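Long-range contacts in alpha-amylase G-6 (Bacillus halodurans, PDB 2C3G), which probably binds starch through this chain, the family 26 carbohydrate-binding module of a larger amylase: residues M3-L7 with I54-V60; L7-K13 with D48-I54; T19-Y24 with W36-M42. One frame throughout, in Å; residues are numbered along the deposited sequence.

Interaction 1 (M3-L7 with I54-V60); sequences MASGL and IEGVESV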
loop_
_atom_site.group_PDB
_atom_site.type_symbol
_atom_site.label_atom_id
_atom_site.label_comp_id
_atom_site.label_asym_id
_atom_site.label_seq_id
_atom_site.Cartn_x
_atom_site.Cartn_y
_atom_site.Cartn_z
ATOM N N MET A 3 -15.992 -3.759 -13.741
ATOM C CA MET A 3 -15.738 -2.661 -12.802
ATOM C C MET A 3 -14.236 -2.467 -12.634
ATOM O O MET A 3 -13.426 -3.272 -13.121
ATOM C CB MET A 3 -16.389 -2.932 -11.434
ATOM C CG MET A 3 -15.756 -4.055 -10.653
ATOM S SD MET A 3 -16.869 -4.986 -9.528
ATOM C CE MET A 3 -16.178 -6.671 -9.675
ATOM N N ALA A 4 -13.863 -1.384 -11.963
ATOM C CA ALA A 4 -12.467 -1.143 -11.626
ATOM C C ALA A 4 -12.075 -2.058 -10.439
ATOM O O ALA A 4 -12.541 -1.874 -9.319
ATOM C CB ALA A 4 -12.238 0.345 -11.302
ATOM N N SER A 5 -11.206 -3.022 -10.716
ATOM C CA SER A 5 -10.816 -4.073 -9.787
ATOM C C SER A 5 -9.309 -4.074 -9.540
ATOM O O SER A 5 -8.510 -3.600 -10.377
ATOM C CB SER A 5 -11.184 -5.440 -10.376
ATOM O OG SER A 5 -12.552 -5.744 -10.192
ATOM N N GLY A 6 -8.910 -4.676 -8.428
ATOM C CA GLY A 6 -7.512 -4.801 -8.105
ATOM C C GLY A 6 -7.262 -4.931 -6.614
ATOM O O GLY A 6 -7.969 -5.663 -5.896
ATOM N N LEU A 7 -6.227 -4.243 -6.133
ATOM C CA LEU A 7 -5.931 -4.336 -4.706
ATOM C C LEU A 7 -5.977 -2.963 -4.069
ATOM O O LEU A 7 -5.158 -2.112 -4.394
ATOM C CB LEU A 7 -4.606 -5.095 -4.471
ATOM C CG LEU A 7 -4.569 -6.538 -3.902
ATOM C CD1 LEU A 7 -5.837 -7.385 -4.036
ATOM C CD2 LEU A 7 -3.385 -7.329 -4.446
ATOM N N ILE A 54 -4.191 -0.401 -6.511
ATOM C CA ILE A 54 -3.455 -0.961 -7.644
ATOM C C ILE A 54 -4.419 -1.706 -8.566
ATOM O O ILE A 54 -4.934 -2.751 -8.214
ATOM C CB ILE A 54 -2.377 -1.936 -7.154
ATOM C CG1 ILE A 54 -1.616 -1.336 -5.965
ATOM C CG2 ILE A 54 -1.476 -2.349 -8.327
ATOM C CD1 ILE A 54 -0.608 -2.292 -5.234
ATOM N N GLU A 55 -4.674 -1.169 -9.747
ATOM C CA GLU A 55 -5.612 -1.811 -10.643
ATOM C C GLU A 55 -5.039 -3.049 -11.338
ATOM O O GLU A 55 -3.842 -3.098 -11.680
ATOM C CB GLU A 55 -6.137 -0.821 -11.693
ATOM C CG GLU A 55 -7.570 -1.154 -12.112
ATOM C CD GLU A 55 -7.967 -0.622 -13.467
ATOM O OE1 GLU A 55 -7.454 0.422 -13.895
ATOM O OE2 GLU A 55 -8.835 -1.250 -14.096
ATOM N N GLY A 56 -5.902 -4.042 -11.559
ATOM C CA GLY A 56 -5.529 -5.181 -12.389
ATOM C C GLY A 56 -4.755 -6.316 -11.748
ATOM O O GLY A 56 -4.535 -7.353 -12.381
ATOM N N VAL A 57 -4.350 -6.119 -10.497
ATOM C CA VAL A 57 -3.523 -7.060 -9.728
ATOM C C VAL A 57 -4.372 -7.992 -8.840
ATOM O O VAL A 57 -5.339 -7.553 -8.251
ATOM C CB VAL A 57 -2.514 -6.232 -8.886
ATOM C CG1 VAL A 57 -3.173 -5.606 -7.651
ATOM C CG2 VAL A 57 -1.356 -7.030 -8.482
ATOM N N GLU A 58 -4.034 -9.281 -8.764
ATOM C CA GLU A 58 -4.632 -10.186 -7.763
ATOM C C GLU A 58 -3.720 -10.408 -6.560
ATOM O O GLU A 58 -4.196 -10.690 -5.459
ATOM C CB GLU A 58 -5.006 -11.541 -8.362
ATOM C CG GLU A 58 -5.585 -11.473 -9.768
ATOM C CD GLU A 58 -7.063 -11.750 -9.793
ATOM O OE1 GLU A 58 -7.780 -11.160 -8.955
ATOM O OE2 GLU A 58 -7.523 -12.543 -10.648
ATOM N N SER A 59 -2.407 -10.312 -6.777
ATOM C CA SER A 59 -1.444 -10.333 -5.681
ATOM C C SER A 59 -0.283 -9.401 -5.971
ATOM O O SER A 59 -0.057 -9.053 -7.118
ATOM C CB SER A 59 -0.994 -11.763 -5.332
ATOM O OG SER A 59 -0.382 -12.420 -6.419
ATOM N N VAL A 60 0.439 -9.018 -4.925
ATOM C CA VAL A 60 1.437 -7.950 -4.941
ATOM C C VAL A 60 2.318 -8.196 -3.734
ATOM O O VAL A 60 1.955 -8.974 -2.839
ATOM C CB VAL A 60 0.743 -6.550 -4.851
ATOM C CG1 VAL A 60 1.126 -5.740 -3.595
ATOM C CG2 VAL A 60 0.919 -5.763 -6.106
HETATM O O HOH W 1 -7.813 -8.009 -7.261
#

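Interaction 2 (L7-K13 with D48-I54); sequences LTIYFKK and DWYTHTI. With CD (cadmium ion), chain D; CD (cadmium ion), chain B.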
loop_
_atom_site.group_PDB
_atom_site.type_symbol
_atom_site.label_atom_id
_atom_site.label_comp_id
_atom_site.label_asym_id
_atom_site.label_seq_id
_atom_site.Cartn_x
_atom_site.Cartn_y
_atom_site.Cartn_z
ATOM N N LEU A 7 -6.227 -4.243 -6.133
ATOM C CA LEU A 7 -5.931 -4.336 -4.706
ATOM C C LEU A 7 -5.977 -2.963 -4.069
ATOM O O LEU A 7 -5.158 -2.112 -4.394
ATOM C CB LEU A 7 -4.606 -5.095 -4.471
ATOM C CG LEU A 7 -4.569 -6.538 -3.902
ATOM C CD1 LEU A 7 -5.837 -7.385 -4.036
ATOM C CD2 LEU A 7 -3.385 -7.329 -4.446
ATOM N N THR A 8 -6.984 -2.730 -3.228
ATOM C CA THR A 8 -7.117 -1.480 -2.479
ATOM C C THR A 8 -6.437 -1.656 -1.135
ATOM O O THR A 8 -6.644 -2.647 -0.443
ATOM C CB THR A 8 -8.599 -1.075 -2.257
ATOM O OG1 THR A 8 -9.224 -0.853 -3.516
ATOM C CG2 THR A 8 -8.681 0.312 -1.554
ATOM N N ILE A 9 -5.590 -0.709 -0.778
ATOM C CA ILE A 9 -4.845 -0.814 0.455
ATOM C C ILE A 9 -5.045 0.477 1.223
ATOM O O ILE A 9 -4.951 1.551 0.646
ATOM C CB ILE A 9 -3.331 -1.199 0.164
ATOM C CG1 ILE A 9 -3.181 -2.725 0.059
ATOM C CG2 ILE A 9 -2.413 -0.888 1.332
ATOM C CD1 ILE A 9 -3.509 -3.311 -1.218
ATOM N N TYR A 10 -5.383 0.363 2.507
ATOM C CA TYR A 10 -5.505 1.526 3.384
ATOM C C TYR A 10 -4.417 1.453 4.414
ATOM O O TYR A 10 -4.148 0.395 4.964
ATOM C CB TYR A 10 -6.845 1.585 4.114
ATOM C CG TYR A 10 -8.042 1.699 3.221
ATOM C CD1 TYR A 10 -8.674 2.926 3.023
ATOM C CD2 TYR A 10 -8.540 0.577 2.571
ATOM C CE1 TYR A 10 -9.793 3.026 2.197
ATOM C CE2 TYR A 10 -9.641 0.651 1.748
ATOM C CZ TYR A 10 -10.259 1.873 1.565
ATOM O OH TYR A 10 -11.338 1.938 0.754
ATOM N N PHE A 11 -3.793 2.594 4.661
ATOM C CA PHE A 11 -2.676 2.666 5.563
ATOM C C PHE A 11 -2.933 3.671 6.682
ATOM O O PHE A 11 -3.242 4.817 6.426
ATOM C CB PHE A 11 -1.449 3.071 4.748
ATOM C CG PHE A 11 -0.203 3.175 5.550
ATOM C CD1 PHE A 11 0.138 2.175 6.456
ATOM C CD2 PHE A 11 0.623 4.258 5.395
ATOM C CE1 PHE A 11 1.289 2.264 7.208
ATOM C CE2 PHE A 11 1.769 4.372 6.148
ATOM C CZ PHE A 11 2.104 3.361 7.061
ATOM N N LYS A 12 -2.788 3.235 7.925
ATOM C CA LYS A 12 -2.847 4.155 9.041
ATOM C C LYS A 12 -1.450 4.691 9.276
ATOM O O LYS A 12 -0.580 3.994 9.836
ATOM C CB LYS A 12 -3.416 3.500 10.290
ATOM C CG LYS A 12 -3.632 4.509 11.367
ATOM C CD LYS A 12 -4.984 4.408 11.978
ATOM C CE LYS A 12 -4.848 4.095 13.431
ATOM N NZ LYS A 12 -6.091 4.459 14.180
ATOM N N LYS A 13 -1.233 5.914 8.792
ATOM C CA LYS A 13 0.096 6.524 8.763
ATOM C C LYS A 13 0.523 6.945 10.163
ATOM O O LYS A 13 -0.258 7.589 10.882
ATOM C CB LYS A 13 0.117 7.729 7.813
ATOM C CG LYS A 13 1.477 8.410 7.663
ATOM C CD LYS A 13 1.383 9.774 6.932
ATOM C CE LYS A 13 0.976 10.951 7.842
ATOM N NZ LYS A 13 1.835 11.139 9.063
ATOM N N ASP A 48 -5.963 9.435 10.177
ATOM C CA ASP A 48 -4.613 9.079 9.734
ATOM C C ASP A 48 -4.644 7.981 8.685
ATOM O O ASP A 48 -3.609 7.445 8.355
ATOM C CB ASP A 48 -3.759 8.622 10.914
ATOM C CG ASP A 48 -3.636 9.673 11.995
ATOM O OD1 ASP A 48 -3.693 10.866 11.686
ATOM O OD2 ASP A 48 -3.449 9.400 13.180
ATOM N N TRP A 49 -5.830 7.622 8.175
ATOM C CA TRP A 49 -5.921 6.640 7.077
ATOM C C TRP A 49 -5.636 7.251 5.692
ATOM O O TRP A 49 -6.148 8.288 5.329
ATOM C CB TRP A 49 -7.261 5.883 7.050
ATOM C CG TRP A 49 -7.501 4.931 8.230
ATOM C CD1 TRP A 49 -8.274 5.166 9.345
ATOM C CD2 TRP A 49 -6.975 3.602 8.388
ATOM N NE1 TRP A 49 -8.241 4.074 10.189
ATOM C CE2 TRP A 49 -7.447 3.102 9.626
ATOM C CE3 TRP A 49 -6.112 2.797 7.628
ATOM C CZ2 TRP A 49 -7.128 1.806 10.088
ATOM C CZ3 TRP A 49 -5.796 1.531 8.082
ATOM C CH2 TRP A 49 -6.293 1.054 9.310
ATOM N N TYR A 50 -4.835 6.550 4.916
ATOM C CA TYR A 50 -4.525 6.930 3.548
ATOM C C TYR A 50 -4.768 5.690 2.708
ATOM O O TYR A 50 -4.829 4.600 3.229
ATOM C CB TYR A 50 -3.082 7.380 3.471
ATOM C CG TYR A 50 -2.837 8.728 4.117
ATOM C CD1 TYR A 50 -2.682 9.871 3.328
ATOM C CD2 TYR A 50 -2.767 8.870 5.518
ATOM C CE1 TYR A 50 -2.466 11.107 3.905
ATOM C CE2 TYR A 50 -2.548 10.115 6.096
ATOM C CZ TYR A 50 -2.400 11.221 5.274
ATOM O OH TYR A 50 -2.178 12.449 5.809
ATOM N N THR A 51 -4.935 5.840 1.414
ATOM C CA THR A 51 -5.390 4.709 0.614
ATOM C C THR A 51 -4.891 4.802 -0.800
ATOM O O THR A 51 -4.593 5.889 -1.302
ATOM C CB THR A 51 -6.964 4.629 0.613
ATOM O OG1 THR A 51 -7.387 3.499 -0.147
ATOM C CG2 THR A 51 -7.538 5.755 -0.117
ATOM N N HIS A 52 -4.820 3.646 -1.438
ATOM C CA HIS A 52 -4.469 3.564 -2.850
ATOM C C HIS A 52 -4.841 2.199 -3.421
ATOM O O HIS A 52 -4.684 1.153 -2.758
ATOM C CB HIS A 52 -2.984 3.923 -3.089
ATOM C CG HIS A 52 -2.521 3.701 -4.504
ATOM N ND1 HIS A 52 -2.704 4.628 -5.509
ATOM C CD2 HIS A 52 -1.893 2.646 -5.081
ATOM C CE1 HIS A 52 -2.224 4.152 -6.644
ATOM N NE2 HIS A 52 -1.717 2.953 -6.408
ATOM N N THR A 53 -5.353 2.238 -4.649
ATOM C CA THR A 53 -5.797 1.060 -5.386
ATOM C C THR A 53 -4.804 0.784 -6.550
ATOM O O THR A 53 -4.551 1.649 -7.396
ATOM C CB THR A 53 -7.268 1.261 -5.835
ATOM O OG1 THR A 53 -8.107 1.414 -4.678
ATOM C CG2 THR A 53 -7.877 -0.016 -6.479
ATOM N N ILE A 54 -4.191 -0.401 -6.511
ATOM C CA ILE A 54 -3.455 -0.961 -7.644
ATOM C C ILE A 54 -4.419 -1.706 -8.566
ATOM O O ILE A 54 -4.934 -2.751 -8.214
ATOM C CB ILE A 54 -2.377 -1.936 -7.154
ATOM C CG1 ILE A 54 -1.616 -1.336 -5.965
ATOM C CG2 ILE A 54 -1.476 -2.349 -8.327
ATOM C CD1 ILE A 54 -0.608 -2.292 -5.234
HETATM CD CD CD D . -4.136 6.559 -5.823
HETATM CD CD CD B . -2.702 11.781 13.584
HETATM O O HOH W 2 -9.007 3.492 13.087
HETATM O O HOH W 3 -1.496 7.363 13.361
HETATM O O HOH W 4 -6.071 5.273 -5.861
HETATM O O HOH W 5 -2.239 12.169 15.461
#

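Interaction 3 (T19-Y24 with W36-M42); sequences TPHLYY and WSEAPEM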
loop_
_atom_site.group_PDB
_atom_site.type_symbol
_atom_site.label_atom_id
_atom_site.label_comp_id
_atom_site.label_asym_id
_atom_site.label_seq_id
_atom_site.Cartn_x
_atom_site.Cartn_y
_atom_site.Cartn_z
ATOM N N THR A 19 4.394 12.540 3.815
ATOM C CA THR A 19 3.393 12.064 2.841
ATOM C C THR A 19 3.559 10.572 2.550
ATOM O O THR A 19 4.671 10.160 2.209
ATOM C CB THR A 19 3.486 12.887 1.545
ATOM O OG1 THR A 19 2.796 14.133 1.714
ATOM C CG2 THR A 19 2.714 12.226 0.404
ATOM N N PRO A 20 2.494 9.757 2.694
ATOM C CA PRO A 20 2.623 8.296 2.520
ATOM C C PRO A 20 2.566 7.836 1.069
ATOM O O PRO A 20 1.722 8.315 0.314
ATOM C CB PRO A 20 1.421 7.747 3.281
ATOM C CG PRO A 20 0.351 8.818 3.103
ATOM C CD PRO A 20 1.107 10.136 3.044
ATOM N N HIS A 21 3.457 6.918 0.705
ATOM C CA HIS A 21 3.506 6.319 -0.641
ATOM C C HIS A 21 3.444 4.775 -0.617
ATOM O O HIS A 21 3.825 4.138 0.364
ATOM C CB HIS A 21 4.781 6.747 -1.365
ATOM C CG HIS A 21 4.841 8.201 -1.670
ATOM N ND1 HIS A 21 5.139 9.149 -0.716
ATOM C CD2 HIS A 21 4.644 8.873 -2.822
ATOM C CE1 HIS A 21 5.132 10.346 -1.272
ATOM N NE2 HIS A 21 4.835 10.205 -2.549
ATOM N N LEU A 22 2.950 4.179 -1.698
ATOM C CA LEU A 22 2.815 2.720 -1.727
ATOM C C LEU A 22 3.772 2.087 -2.743
ATOM O O LEU A 22 3.571 2.186 -3.945
ATOM C CB LEU A 22 1.362 2.288 -2.011
ATOM C CG LEU A 22 1.130 0.764 -1.949
ATOM C CD1 LEU A 22 1.215 0.243 -0.513
ATOM C CD2 LEU A 22 -0.164 0.308 -2.636
ATOM N N TYR A 23 4.802 1.422 -2.242
ATOM C CA TYR A 23 5.729 0.711 -3.106
ATOM C C TYR A 23 5.332 -0.767 -3.202
ATOM O O TYR A 23 5.063 -1.407 -2.188
ATOM C CB TYR A 23 7.181 0.863 -2.606
ATOM C CG TYR A 23 8.163 0.101 -3.467
ATOM C CD1 TYR A 23 8.392 0.480 -4.783
ATOM C CD2 TYR A 23 8.831 -1.028 -2.974
ATOM C CE1 TYR A 23 9.263 -0.223 -5.577
ATOM C CE2 TYR A 23 9.715 -1.728 -3.764
ATOM C CZ TYR A 23 9.920 -1.324 -5.066
ATOM O OH TYR A 23 10.789 -2.010 -5.877
ATOM N N TYR A 24 5.304 -1.284 -4.428
ATOM C CA TYR A 24 4.881 -2.666 -4.722
ATOM C C TYR A 24 5.611 -3.257 -5.933
ATOM O O TYR A 24 5.903 -2.566 -6.910
ATOM C CB TYR A 24 3.362 -2.764 -4.942
ATOM C CG TYR A 24 2.859 -1.948 -6.103
ATOM C CD1 TYR A 24 2.543 -0.603 -5.936
ATOM C CD2 TYR A 24 2.694 -2.517 -7.369
ATOM C CE1 TYR A 24 2.096 0.159 -6.985
ATOM C CE2 TYR A 24 2.232 -1.761 -8.442
ATOM C CZ TYR A 24 1.940 -0.410 -8.238
ATOM O OH TYR A 24 1.473 0.373 -9.271
ATOM N N TRP A 36 11.130 2.838 -6.433
ATOM C CA TRP A 36 11.065 3.168 -5.004
ATOM C C TRP A 36 10.750 4.661 -4.791
ATOM O O TRP A 36 10.044 5.038 -3.856
ATOM C CB TRP A 36 12.374 2.763 -4.322
ATOM C CG TRP A 36 12.478 3.042 -2.847
ATOM C CD1 TRP A 36 13.203 4.033 -2.260
ATOM C CD2 TRP A 36 11.879 2.304 -1.772
ATOM N NE1 TRP A 36 13.087 3.975 -0.891
ATOM C CE2 TRP A 36 12.277 2.922 -0.561
ATOM C CE3 TRP A 36 11.029 1.187 -1.704
ATOM C CZ2 TRP A 36 11.863 2.460 0.701
ATOM C CZ3 TRP A 36 10.617 0.731 -0.448
ATOM C CH2 TRP A 36 11.035 1.368 0.733
ATOM N N SER A 37 11.255 5.499 -5.690
ATOM C CA SER A 37 11.094 6.943 -5.591
ATOM C C SER A 37 9.918 7.455 -6.427
ATOM O O SER A 37 9.502 8.602 -6.255
ATOM C CB SER A 37 12.385 7.651 -6.032
ATOM O OG SER A 37 12.392 7.853 -7.448
ATOM N N GLU A 38 9.413 6.616 -7.336
ATOM C CA GLU A 38 8.233 6.927 -8.144
ATOM C C GLU A 38 6.950 6.208 -7.655
ATOM O O GLU A 38 5.896 6.309 -8.291
ATOM C CB GLU A 38 8.510 6.660 -9.629
ATOM C CG GLU A 38 7.641 5.600 -10.314
ATOM C CD GLU A 38 7.806 5.573 -11.830
ATOM O OE1 GLU A 38 7.767 6.666 -12.456
ATOM O OE2 GLU A 38 7.971 4.461 -12.406
ATOM N N ALA A 39 7.055 5.490 -6.530
ATOM C CA ALA A 39 5.892 4.912 -5.845
ATOM C C ALA A 39 4.729 5.923 -5.743
ATOM O O ALA A 39 4.949 7.105 -5.419
ATOM C CB ALA A 39 6.279 4.382 -4.455
ATOM N N PRO A 40 3.516 5.471 -6.055
ATOM C CA PRO A 40 2.336 6.334 -6.011
ATOM C C PRO A 40 2.049 6.865 -4.618
ATOM O O PRO A 40 2.207 6.146 -3.626
ATOM C CB PRO A 40 1.193 5.402 -6.436
ATOM C CG PRO A 40 1.850 4.270 -7.171
ATOM C CD PRO A 40 3.179 4.102 -6.488
ATOM N N GLU A 41 1.628 8.125 -4.569
ATOM C CA GLU A 41 1.065 8.724 -3.366
ATOM C C GLU A 41 -0.171 7.957 -2.907
ATOM O O GLU A 41 -0.978 7.506 -3.711
ATOM C CB GLU A 41 0.703 10.202 -3.613
ATOM C CG GLU A 41 0.420 11.032 -2.361
ATOM C CD GLU A 41 -0.336 12.338 -2.664
ATOM O OE1 GLU A 41 -0.073 12.958 -3.727
ATOM O OE2 GLU A 41 -1.207 12.744 -1.847
ATOM N N MET A 42 -0.284 7.807 -1.598
ATOM C CA MET A 42 -1.497 7.295 -0.991
ATOM C C MET A 42 -2.440 8.436 -0.653
ATOM O O MET A 42 -2.201 9.200 0.247
ATOM C CB MET A 42 -1.166 6.411 0.207
ATOM C CG MET A 42 -0.512 5.111 -0.204
ATOM S SD MET A 42 -0.406 3.993 1.151
ATOM C CE MET A 42 -1.994 3.262 1.071
#

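Interaction 1 (M3-L7 with I54-V60)
L7 and I54 form a hydrogen-bonded antiparallel pair: L7 N donates to I54 O at 2.9 Å, nearly straight at 165°, and I54 N returns a bond to L7 O. One step outward, G6 faces E55 in a non-hydrogen-bonded pair, and then G56 N reaches S5 O at 2.9 Å, which holds the turn after the strand against the incoming chain. G6 has to be this small: any CB on it would run into I54 O. Its CA lies 3.3 Å from that oxygen, a CA-H...O contact, while water 1 donates to both G6 O and V57 O, 2.7 Å each, and bridges the two backbones. E55 CG comes to 3.1 Å from S5 O, and its extended chain ends near A4.

The apolar grip comes from L7, whose side chain crosses that of V57 at about a right angle. V57 CG1 touches both L7 CB, at 3.5 Å, and L7 CD2. The same leucine methyl, L7 CD2, also reaches E58 O at 3.6 Å and comes near the CB of V60.

Through residues 56-58 the chain passes from strand 49-55 of the five-stranded sheet to strand 59-66 of the three-stranded one, at the end of a beta-sandwich. E58 and S59 form a classic bulge opposite N28 of strand 20-28, and I54 packs on L22 and Y24 of that same strand.

Interaction 2 (L7-K13 with D48-I54)
K12 crosses one face of the W49 indole, and Y10 lies beside T51, on one face of two strands that run antiparallel with their axes 4.4 Å apart at the closest. The packing is tight at mid-strand. T51 OG1 sits 3.4 Å above the Y10 ring plane, towards its rim, the two side chains pointing the same way. Backbone bonds tie I9 to H52 and F11 to Y50 in both directions, F11 N to Y50 O being 2.7 Å. A little further along this face the hydroxyls T8 OG1 and T53 OG1 share a hydrogen bond of 2.8 Å.

The end near D48 is the solvent side: K12 is exposed and waters bridge the polar ends, though its methylenes still pack closely on W49. K12 CB stands 3.7 Å from the centroid of the W49 six-membered ring, 7° off the ring normal, as a CH-pi contact. Chi1 of K12 (-173°) turns CG away from the backbone N, and bends further out bring CD over the same face. Beyond it, water 2 bridges K12 NZ and W49 NE1. K13 N adds a last backbone bond, to D48 O, while its side chain runs past the Y50 ring and its NZ bonds to W17 O. D48 grips a cadmium ion with both carboxylate oxygens, OD1 at 2.3 Å and OD2 at 2.5 Å; water 5 and D15 also bind that metal. On the other face H52 ND1 holds a second cadmium at 2.4 Å, next to water 4.

Within the five-stranded sheet, 49-55 lies between 43-46 and 6-12, and 6-12 in turn borders 86-88, where W87 stacks on Y10. The opposite face, with I9 and F11, covers L62 and F64 of strand 59-66 in the second sheet of the sandwich.

Interaction 3 (T19-Y24 with W36-M42)
P20 and M42, then L22 and P40, are joined by backbone bonds that strap an irregular loop along strand 20-28, the edge of the three-stranded sheet in this beta-sandwich. M42 N donates to P20 O at 2.8 Å and L22 N to P40 O at 2.9 Å; between them H21 and E41 form a single bridge, with no regular strand on the loop side.

The aromatic contact is Y23 with W36, an offset edge-to-face pair with planes at 75° and centroids 5.1 Å apart. W36 brings its CE3 edge over one face of the phenol ring, 3.4 Å from Y23 CD2, while A39 CB meets the ring at its edge. Y23 can offer that face because its CG is anti to the backbone N (chi1 178°). A leucine here would probably leave the W36 edge without a flat ring to lie on and the indole more apt to turn, though K65 also makes a cation-pi contact with it.

Among the apolar contacts, M42 CG packs on L22 CB at 3.8 Å, P40 lies across Y24 at about a right angle, and M42 continues inward to F64.

Of the carbonyl oxygens, A39 O sits at the rim of the H21 ring, 3.2 Å from H21 CD2. L22 O is buried by the contact without a hydrogen-bond partner, P40 CD lying 3.2 Å from it.

How the interactions relate
From the N terminus, strand 6-12 is laid down first, and the chain then runs out through strand 20-28. Interaction 3 closes the smallest loop, when residues 36-42 fold back on 19-24. The chain next forms 43-46 and turns into 49-55, whose pairing with 7-13 makes interaction 2 and encloses interaction 3. Interaction 1 closes last and encloses both. The loops therefore nest and none cross. Interaction 2 lies in the five-stranded sheet, interaction 1 carries that strand pair over to strand 59-66 of the other, and interaction 3 edges the latter. Among the places where the layers meet are Y50 on P20 and the M42 methyl, CE, near I9 O.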